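Local coordinates for adenylate isopentenyltransferase (Humulus lupulus, PDB 3A8T), which transfers an isopentenyl group from dimethylallyl diphosphate to ATP, ADP or AMP in the biosynthesis of cytokinins, at residues D189-A192 / K193-D196. Residues are numbered along the deposited sequence; the frame is centred on the assembly and turned at random.
Sequences DYLA and KRVD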
loop_
_atom_site.group_PDB
_atom_site.type_symbol
_atom_site.label_atom_id
_atom_site.label_comp_id
_atom_site.label_asym_id
_atom_site.label_seq_id
_atom_site.Cartn_x
_atom_site.Cartn_y
_atom_site.Cartn_z
ATOM N N ASP A 189 -0.366 6.605 14.725
ATOM C CA ASP A 189 -1.163 7.805 14.728
ATOM C C ASP A 189 -1.455 8.336 13.322
ATOM O O ASP A 189 -2.560 8.811 13.038
ATOM C CB ASP A 189 -0.455 8.890 15.549
ATOM C CG ASP A 189 -0.490 8.589 17.047
ATOM O OD1 ASP A 189 0.107 9.357 17.845
ATOM O OD2 ASP A 189 -1.136 7.572 17.435
ATOM N N TYR A 190 -0.472 8.267 12.429
ATOM C CA TYR A 190 -0.745 8.774 11.083
ATOM C C TYR A 190 -1.759 7.894 10.404
ATOM O O TYR A 190 -2.651 8.386 9.777
ATOM C CB TYR A 190 0.507 8.873 10.252
ATOM C CG TYR A 190 0.226 9.245 8.854
ATOM C CD1 TYR A 190 -0.065 10.565 8.491
ATOM C CD2 TYR A 190 0.222 8.263 7.861
ATOM C CE1 TYR A 190 -0.368 10.892 7.157
ATOM C CE2 TYR A 190 -0.050 8.585 6.543
ATOM C CZ TYR A 190 -0.350 9.882 6.196
ATOM O OH TYR A 190 -0.682 10.121 4.871
ATOM N N LEU A 191 -1.614 6.595 10.588
ATOM C CA LEU A 191 -2.510 5.587 10.033
ATOM C C LEU A 191 -3.969 5.706 10.501
ATOM O O LEU A 191 -4.865 5.406 9.754
ATOM C CB LEU A 191 -1.990 4.217 10.375
ATOM C CG LEU A 191 -1.161 3.378 9.394
ATOM C CD1 LEU A 191 -0.796 4.085 8.095
ATOM C CD2 LEU A 191 0.015 2.858 10.156
ATOM N N ALA A 192 -4.185 6.157 11.732
ATOM C CA ALA A 192 -5.519 6.372 12.262
ATOM C C ALA A 192 -6.015 7.626 11.585
ATOM O O ALA A 192 -7.167 7.694 11.175
ATOM C CB ALA A 192 -5.492 6.596 13.805
ATOM N N LYS A 193 -5.178 8.645 11.501
ATOM C CA LYS A 193 -5.641 9.840 10.847
ATOM C C LYS A 193 -6.026 9.528 9.383
ATOM O O LYS A 193 -7.076 9.954 8.892
ATOM C CB LYS A 193 -4.556 10.887 10.906
ATOM C CG LYS A 193 -4.755 12.052 9.970
ATOM C CD LYS A 193 -3.452 12.799 9.805
ATOM C CE LYS A 193 -3.671 14.138 9.081
ATOM N NZ LYS A 193 -4.406 13.950 7.750
ATOM N N ARG A 194 -5.193 8.762 8.691
ATOM C CA ARG A 194 -5.467 8.438 7.318
ATOM C C ARG A 194 -6.822 7.666 7.193
ATOM O O ARG A 194 -7.529 7.798 6.210
ATOM C CB ARG A 194 -4.295 7.637 6.770
ATOM C CG ARG A 194 -4.419 7.348 5.334
ATOM C CD ARG A 194 -3.212 6.654 4.751
ATOM N NE ARG A 194 -3.197 5.230 5.082
ATOM C CZ ARG A 194 -2.460 4.302 4.466
ATOM N NH1 ARG A 194 -1.637 4.629 3.462
ATOM N NH2 ARG A 194 -2.599 3.035 4.836
ATOM N N VAL A 195 -7.188 6.877 8.191
ATOM C CA VAL A 195 -8.441 6.200 8.067
ATOM C C VAL A 195 -9.514 7.296 8.046
ATOM O O VAL A 195 -10.429 7.256 7.219
ATOM C CB VAL A 195 -8.685 5.175 9.218
ATOM C CG1 VAL A 195 -10.193 4.755 9.238
ATOM C CG2 VAL A 195 -7.812 3.912 9.014
ATOM N N ASP A 196 -9.381 8.294 8.925
ATOM C CA ASP A 196 -10.332 9.413 8.965
ATOM C C ASP A 196 -10.379 10.149 7.603
ATOM O O ASP A 196 -11.440 10.470 7.115
ATOM C CB ASP A 196 -9.948 10.385 10.094
ATOM C CG ASP A 196 -10.441 9.922 11.494
ATOM O OD1 ASP A 196 -10.730 8.727 11.699
ATOM O OD2 ASP A 196 -10.533 10.759 12.409
#
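Leu-191 and Arg-194 run alongside each other in the same direction on one turn of helix 184-201, an alpha-helix of this P-loop NTPase-like, parallel-sheet fold. CD1 of Leu-191 rests over one face of the guanidinium, 3.6 Å above its plane and nearer its edge than its centre, with NH2 of Arg-194 its nearest atom at 3.9 Å. A bend in the arginine chain at chi3 (78°) swings the flat group back over the leucine methyl. Its NH2 is hydrogen-bonded to Thr-49 of the ATP-binding P-loop, and a phosphate ion, probably from the crystallisation liquor, lies about 4 Å from the side chain at the nearest atoms, whereas NE, buried here, has no hydrogen-bond partner in the model. With an alanine here, Thr-49 OG1 would probably lose this donor and the Leu-191 methyl its flat cover. On the tightly packed side Leu-191 and Val-195 meet helix 257-289, and CG2 of Val-195 sits 3.4 Å from Leu-191 O. Packing round the Tyr-190 ring is wider: turned 51° from the guanidinium, it reaches CD of Arg-194 from CE2 at 4.1 Å, and its CD1 lies 4.3 Å from CD of Lys-193. Phe-305, edge-to-face, and Met-309 of helix 302-309 also pack on Tyr-190. The solvent side belongs to Asp-196, salt-bridged to Lys-272; the partly exposed Asp-189 and Lys-193 pair with Lys-185 and Asp-197. Beneath, Arg-194 N bonds to Tyr-190 O at 2.8 Å, and Asp-196 N to Ala-192 O at 3.2 Å.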